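Local structure of N-acetylgalactosaminyltransferase 7 (Homo sapiens, 6IWR) at residues Lys138-Asp143 and Val373-Val378; Gly73-Lys78 and Arg173-Tyr178. The protein is a glycosyltransferase of the polypeptide GalNAc transferase family, combining a catalytic domain of the GT-A fold with a ricin-type beta-trefoil lectin domain. All coordinates share one frame; numbering follows the deposited sequence.

Contact 1: Lys138-Asp143 and Val373-Val378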
loop_
_atom_site.group_PDB
_atom_site.type_symbol
_atom_site.label_atom_id
_atom_site.label_comp_id
_atom_site.label_asym_id
_atom_site.label_seq_id
_atom_site.Cartn_x
_atom_site.Cartn_y
_atom_site.Cartn_z
ATOM N N LYS A 138 -15.774 -38.377 4.491
ATOM C CA LYS A 138 -16.389 -39.243 3.499
ATOM C C LYS A 138 -17.049 -40.472 4.097
ATOM O O LYS A 138 -17.446 -41.360 3.335
ATOM C CB LYS A 138 -15.357 -39.708 2.483
ATOM C CG LYS A 138 -14.244 -38.729 2.219
ATOM C CD LYS A 138 -13.611 -39.090 0.885
ATOM C CE LYS A 138 -12.200 -38.601 0.711
ATOM N NZ LYS A 138 -11.794 -38.954 -0.674
ATOM N N TYR A 139 -17.167 -40.578 5.420
ATOM C CA TYR A 139 -17.751 -41.776 6.004
ATOM C C TYR A 139 -18.962 -41.465 6.859
ATOM O O TYR A 139 -19.361 -42.291 7.683
ATOM C CB TYR A 139 -16.702 -42.562 6.794
ATOM C CG TYR A 139 -15.594 -43.045 5.898
ATOM C CD1 TYR A 139 -15.819 -44.021 4.918
ATOM C CD2 TYR A 139 -14.333 -42.493 5.989
ATOM C CE1 TYR A 139 -14.795 -44.439 4.064
ATOM C CE2 TYR A 139 -13.317 -42.901 5.163
ATOM C CZ TYR A 139 -13.543 -43.863 4.202
ATOM O OH TYR A 139 -12.488 -44.224 3.405
ATOM N N TRP A 140 -19.570 -40.294 6.659
ATOM C CA TRP A 140 -20.810 -39.930 7.332
ATOM C C TRP A 140 -22.008 -40.430 6.529
ATOM O O TRP A 140 -22.042 -40.297 5.303
ATOM C CB TRP A 140 -20.900 -38.414 7.516
ATOM C CG TRP A 140 -20.010 -37.877 8.590
ATOM C CD1 TRP A 140 -18.815 -37.241 8.421
ATOM C CD2 TRP A 140 -20.244 -37.924 10.002
ATOM N NE1 TRP A 140 -18.290 -36.896 9.640
ATOM C CE2 TRP A 140 -19.149 -37.302 10.626
ATOM C CE3 TRP A 140 -21.282 -38.425 10.797
ATOM C CZ2 TRP A 140 -19.057 -37.161 12.004
ATOM C CZ3 TRP A 140 -21.189 -38.290 12.177
ATOM C CH2 TRP A 140 -20.085 -37.658 12.767
ATOM N N HIS A 141 -22.997 -40.981 7.219
ATOM C CA HIS A 141 -24.202 -41.479 6.575
ATOM C C HIS A 141 -25.409 -40.654 7.012
ATOM O O HIS A 141 -25.756 -40.629 8.199
ATOM C CB HIS A 141 -24.374 -42.965 6.872
ATOM C CG HIS A 141 -23.390 -43.814 6.135
ATOM N ND1 HIS A 141 -23.674 -44.392 4.917
ATOM C CD2 HIS A 141 -22.095 -44.107 6.396
ATOM C CE1 HIS A 141 -22.608 -45.042 4.483
ATOM N NE2 HIS A 141 -21.636 -44.881 5.360
ATOM N N TYR A 142 -26.043 -39.993 6.044
ATOM C CA TYR A 142 -27.073 -38.990 6.274
ATOM C C TYR A 142 -28.434 -39.496 5.810
ATOM O O TYR A 142 -28.549 -40.171 4.781
ATOM C CB TYR A 142 -26.763 -37.671 5.536
ATOM C CG TYR A 142 -25.420 -37.027 5.822
ATOM C CD1 TYR A 142 -24.270 -37.408 5.129
ATOM C CD2 TYR A 142 -25.305 -36.005 6.766
ATOM C CE1 TYR A 142 -23.039 -36.798 5.390
ATOM C CE2 TYR A 142 -24.077 -35.382 7.029
ATOM C CZ TYR A 142 -22.956 -35.786 6.341
ATOM O OH TYR A 142 -21.749 -35.171 6.607
ATOM N N ASP A 143 -29.467 -39.090 6.530
ATOM C CA ASP A 143 -30.801 -39.650 6.410
ATOM C C ASP A 143 -31.544 -39.495 5.089
ATOM O O ASP A 143 -32.442 -40.268 4.854
ATOM C CB ASP A 143 -31.692 -39.202 7.562
ATOM C CG ASP A 143 -31.948 -40.295 8.560
ATOM O OD1 ASP A 143 -31.403 -41.389 8.403
ATOM O OD2 ASP A 143 -32.696 -40.051 9.511
ATOM N N VAL A 373 -19.479 -26.186 9.799
ATOM C CA VAL A 373 -19.669 -27.568 9.356
ATOM C C VAL A 373 -18.414 -28.042 8.629
ATOM O O VAL A 373 -18.291 -27.819 7.423
ATOM C CB VAL A 373 -20.922 -27.689 8.467
ATOM C CG1 VAL A 373 -21.173 -29.130 8.054
ATOM C CG2 VAL A 373 -22.158 -27.103 9.173
ATOM N N PRO A 374 -17.469 -28.705 9.313
ATOM C CA PRO A 374 -16.212 -29.106 8.653
ATOM C C PRO A 374 -16.399 -29.903 7.391
ATOM O O PRO A 374 -15.499 -29.941 6.546
ATOM C CB PRO A 374 -15.524 -29.964 9.730
ATOM C CG PRO A 374 -15.980 -29.366 10.976
ATOM C CD PRO A 374 -17.447 -29.074 10.737
ATOM N N CYS A 375 -17.506 -30.598 7.259
ATOM C CA CYS A 375 -17.649 -31.435 6.088
ATOM C C CYS A 375 -18.305 -30.696 4.937
ATOM O O CYS A 375 -18.447 -31.275 3.856
ATOM C CB CYS A 375 -18.420 -32.720 6.438
ATOM S SG CYS A 375 -17.433 -33.899 7.421
ATOM N N SER A 376 -18.716 -29.447 5.138
ATOM C CA SER A 376 -19.248 -28.616 4.068
ATOM C C SER A 376 -18.229 -27.515 3.798
ATOM O O SER A 376 -17.915 -26.721 4.686
ATOM C CB SER A 376 -20.619 -28.057 4.452
ATOM O OG SER A 376 -21.255 -27.382 3.364
ATOM N N ARG A 377 -17.698 -27.481 2.580
ATOM C CA ARG A 377 -16.619 -26.572 2.221
ATOM C C ARG A 377 -17.005 -25.819 0.963
ATOM O O ARG A 377 -17.632 -26.382 0.061
ATOM C CB ARG A 377 -15.303 -27.303 2.005
ATOM C CG ARG A 377 -14.872 -28.080 3.217
ATOM C CD ARG A 377 -13.441 -28.558 3.077
ATOM N NE ARG A 377 -12.447 -27.567 3.484
ATOM C CZ ARG A 377 -11.677 -27.683 4.565
ATOM N NH1 ARG A 377 -11.791 -28.741 5.359
ATOM N NH2 ARG A 377 -10.781 -26.746 4.835
ATOM N N VAL A 378 -16.656 -24.539 0.927
ATOM C CA VAL A 378 -16.928 -23.701 -0.224
ATOM C C VAL A 378 -15.724 -22.815 -0.451
ATOM O O VAL A 378 -15.166 -22.259 0.502
ATOM C CB VAL A 378 -18.187 -22.848 -0.043
ATOM C CG1 VAL A 378 -18.449 -22.071 -1.330
ATOM C CG2 VAL A 378 -19.366 -23.734 0.343
#
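Trp140 and Cys375 meet because each sends its side chain out beside its own backbone N, with the first atom beyond CB anti to the carbonyl carbon (chi1 -74° for Trp140, -73° for Cys375). The indole thereby presents the pyrrole end of its ring system to the sulfur: Cys375 SG lies 3.8 Å from Trp140 CD1 and the same 3.8 Å from Trp140 NE1. Cys375 SG approaches the five-membered ring of Trp140 obliquely, 4.5 Å from its centroid and 59° off the ring normal, a sulfur-aromatic contact between two polarisable groups. Tyr142, two residues beyond Trp140, reaches the same cysteine lengthwise, its OH lying 4.1 Å from Cys375 CB, a van der Waals touch. Long, flat side chains probably suit both places, because they reach from strand 140-141 and the residue after it to the corner at Cys375.

The cysteine sits where strand 369-373 turns a corner into strand 376-382, both of them parallel neighbours of strand 264-274 in the large mixed sheet of the GT-A fold. A type I beta turn makes the corner, closed by Ser376 N bonding to Val373 O at 2.8 Å; Pro374, with its restricted phi, fits the second place of that turn. Cys375 SG is also joined by a disulfide to Cys137, the residue just ahead of Lys138, so a covalent link ties this corner to the chain leading into strand 140-141. Pro253 of helix 251-260 packs on Tyr142 and Cys375 alike, while Trp140 also rests on Leu67 of strand 66-67 and gives a weak hydrogen bond from NE1 to Thr319 OG1.

Contact 2: Gly73-Lys78 and Arg173-Tyr178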
loop_
_atom_site.group_PDB
_atom_site.type_symbol
_atom_site.label_atom_id
_atom_site.label_comp_id
_atom_site.label_asym_id
_atom_site.label_seq_id
_atom_site.Cartn_x
_atom_site.Cartn_y
_atom_site.Cartn_z
ATOM N N GLY A 73 -20.078 -43.271 1.321
ATOM C CA GLY A 73 -21.427 -42.891 0.949
ATOM C C GLY A 73 -22.021 -42.341 2.187
ATOM O O GLY A 73 -21.290 -42.194 3.130
ATOM N N ASN A 74 -23.312 -42.052 2.214
ATOM C CA ASN A 74 -24.196 -42.195 1.076
ATOM C C ASN A 74 -24.287 -40.996 0.170
ATOM O O ASN A 74 -24.842 -41.088 -0.893
ATOM C CB ASN A 74 -25.599 -42.550 1.547
ATOM C CG ASN A 74 -26.052 -41.703 2.702
ATOM O OD1 ASN A 74 -25.254 -41.265 3.504
ATOM N ND2 ASN A 74 -27.335 -41.479 2.790
ATOM N N PHE A 75 -23.765 -39.860 0.587
ATOM C CA PHE A 75 -23.705 -38.722 -0.324
ATOM C C PHE A 75 -22.311 -38.518 -0.894
ATOM O O PHE A 75 -22.028 -37.467 -1.464
ATOM C CB PHE A 75 -24.193 -37.454 0.366
ATOM C CG PHE A 75 -25.681 -37.398 0.517
ATOM C CD1 PHE A 75 -26.307 -38.110 1.523
ATOM C CD2 PHE A 75 -26.452 -36.659 -0.363
ATOM C CE1 PHE A 75 -27.683 -38.064 1.673
ATOM C CE2 PHE A 75 -27.825 -36.615 -0.235
ATOM C CZ PHE A 75 -28.446 -37.319 0.787
ATOM N N GLU A 76 -21.448 -39.492 -0.748
ATOM C CA GLU A 76 -20.159 -39.420 -1.385
ATOM C C GLU A 76 -20.296 -39.837 -2.836
ATOM O O GLU A 76 -20.801 -40.925 -3.111
ATOM C CB GLU A 76 -19.166 -40.328 -0.697
ATOM C CG GLU A 76 -17.780 -39.818 -0.909
ATOM C CD GLU A 76 -17.588 -38.516 -0.205
ATOM O OE1 GLU A 76 -16.656 -37.769 -0.577
ATOM O OE2 GLU A 76 -18.394 -38.242 0.721
ATOM N N PRO A 77 -19.863 -39.026 -3.787
ATOM C CA PRO A 77 -19.883 -39.490 -5.178
ATOM C C PRO A 77 -19.204 -40.849 -5.299
ATOM O O PRO A 77 -18.166 -41.109 -4.684
ATOM C CB PRO A 77 -19.125 -38.391 -5.930
ATOM C CG PRO A 77 -19.320 -37.170 -5.088
ATOM C CD PRO A 77 -19.320 -37.661 -3.660
ATOM N N LYS A 78 -19.820 -41.726 -6.096
ATOM C CA LYS A 78 -19.318 -43.091 -6.251
ATOM C C LYS A 78 -18.000 -43.130 -7.032
ATOM O O LYS A 78 -17.060 -43.836 -6.642
ATOM C CB LYS A 78 -20.380 -43.941 -6.943
ATOM C CG LYS A 78 -21.812 -43.426 -6.742
ATOM C CD LYS A 78 -22.721 -43.955 -7.843
ATOM C CE LYS A 78 -22.049 -43.753 -9.199
ATOM N NZ LYS A 78 -22.605 -44.645 -10.246
ATOM N N ARG A 173 -22.659 -30.203 -8.126
ATOM C CA ARG A 173 -22.353 -31.010 -6.953
ATOM C C ARG A 173 -23.508 -31.078 -5.966
ATOM O O ARG A 173 -23.327 -31.530 -4.828
ATOM C CB ARG A 173 -21.096 -30.480 -6.281
ATOM C CG ARG A 173 -19.992 -30.268 -7.280
ATOM C CD ARG A 173 -18.703 -29.963 -6.606
ATOM N NE ARG A 173 -17.618 -30.081 -7.571
ATOM C CZ ARG A 173 -17.058 -29.064 -8.220
ATOM N NH1 ARG A 173 -16.085 -29.302 -9.087
ATOM N NH2 ARG A 173 -17.460 -27.821 -8.002
ATOM N N THR A 174 -24.694 -30.671 -6.382
ATOM C CA THR A 174 -25.798 -30.674 -5.463
ATOM C C THR A 174 -26.856 -31.637 -5.949
ATOM O O THR A 174 -27.310 -31.529 -7.095
ATOM C CB THR A 174 -26.380 -29.262 -5.325
ATOM O OG1 THR A 174 -25.340 -28.391 -4.889
ATOM C CG2 THR A 174 -27.431 -29.225 -4.281
ATOM N N PRO A 175 -27.263 -32.583 -5.108
ATOM C CA PRO A 175 -28.358 -33.491 -5.476
ATOM C C PRO A 175 -29.562 -32.718 -6.000
ATOM O O PRO A 175 -30.082 -31.820 -5.339
ATOM C CB PRO A 175 -28.684 -34.204 -4.162
ATOM C CG PRO A 175 -27.530 -33.926 -3.265
ATOM C CD PRO A 175 -26.951 -32.622 -3.673
ATOM N N ARG A 176 -30.018 -33.097 -7.195
ATOM C CA ARG A 176 -31.097 -32.370 -7.855
ATOM C C ARG A 176 -32.304 -32.190 -6.945
ATOM O O ARG A 176 -32.904 -31.107 -6.908
ATOM C CB ARG A 176 -31.498 -33.105 -9.131
ATOM C CG ARG A 176 -30.306 -33.470 -10.010
ATOM C CD ARG A 176 -30.746 -34.056 -11.346
ATOM N NE ARG A 176 -31.173 -35.445 -11.216
ATOM C CZ ARG A 176 -30.418 -36.481 -11.562
ATOM N NH1 ARG A 176 -29.211 -36.256 -12.062
ATOM N NH2 ARG A 176 -30.865 -37.728 -11.422
ATOM N N LYS A 177 -32.671 -33.232 -6.195
ATOM C CA LYS A 177 -33.950 -33.214 -5.492
ATOM C C LYS A 177 -33.972 -32.227 -4.323
ATOM O O LYS A 177 -35.056 -31.838 -3.873
ATOM C CB LYS A 177 -34.299 -34.619 -5.017
ATOM C CG LYS A 177 -33.305 -35.202 -4.030
ATOM C CD LYS A 177 -33.821 -36.508 -3.446
ATOM C CE LYS A 177 -33.489 -37.683 -4.342
ATOM N NZ LYS A 177 -32.235 -38.299 -3.848
ATOM N N TYR A 178 -32.814 -31.799 -3.816
ATOM C CA TYR A 178 -32.816 -30.796 -2.749
ATOM C C TYR A 178 -32.694 -29.375 -3.268
ATOM O O TYR A 178 -32.949 -28.438 -2.510
ATOM C CB TYR A 178 -31.708 -31.073 -1.731
ATOM C CG TYR A 178 -31.795 -32.491 -1.240
ATOM C CD1 TYR A 178 -32.738 -32.859 -0.281
ATOM C CD2 TYR A 178 -31.003 -33.486 -1.796
ATOM C CE1 TYR A 178 -32.843 -34.169 0.144
ATOM C CE2 TYR A 178 -31.111 -34.792 -1.372
ATOM C CZ TYR A 178 -32.032 -35.120 -0.415
ATOM O OH TYR A 178 -32.121 -36.414 -0.021
#
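Apolar contact dominates where the rim of the Phe75 ring abuts Pro175 and Tyr178. Pro175 CG lies at the edge of the Phe75 ring, near its plane, 4.1 Å from Phe75 CE2, and Phe75 CE2 is also 3.9 Å from Tyr178 CE2. Pro175 is met at about a right angle, its CG reaching the CD2-CE2 side of the phenyl ring. With CG beside the backbone N and anti to the carbonyl carbon (chi1 -76°), Phe75 directs its ring out of the 73-78 loop toward this pair. Tyr178 comes from the opposite direction; its CE2 lies in the plane of the Phe75 ring, whereas Phe75 CE2 stands obliquely to the tyrosine ring.

Other groups surround the Tyr178 ring. Lys177 CG lies 3.5 Å above one face of the Tyr178 ring, offset toward the rim, and Pro175 CB sits in plane at the edge. The ring also meets that of Tyr251 in helix 251-260, the planes about 30° apart.

Polar bonds hold the frame around this apolar patch. Tyr178 N bonds to Pro175 O at 3.1 Å, rounding the short 3-10 segment 176-178, part of the helix-to-strand link of the beta-alpha-beta crossover 149-155, 160-173, 179-186 in the GT-A domain. The Tyr178 OH, 3.9 Å from Phe75 CZ, hydrogen-bonds to Glu144 O, which is consistent with a tyrosine at this buried place: its ring supplies apolar surface while its OH keeps a polar partner.

Between the two segments the attraction is thus dispersive and hydrophobic, governed by the fit of Phe75 against proline and tyrosine and little by bond direction.

Overall arrangement
Contacts 1 and 2 have centres about 11 Å apart and lie on the same side of the chain's centre, the centre of contact 1 about 24 Å from it and that of contact 2 about 30 Å. Their segments alternate along the sequence: 73-78 and 138-143 belong to the N-terminal part of the chain, and each packs on a later part of the glycosyltransferase core, the loop 173-178 and the corner in 373-378 respectively. The two earlier segments also meet directly, through a probable hydrogen bond of 2.7 Å from Asn74 ND2 to Tyr142 O. Helix 251-260 borders both sites, with Pro253 at contact 1 and Tyr251 and Ala252 at contact 2.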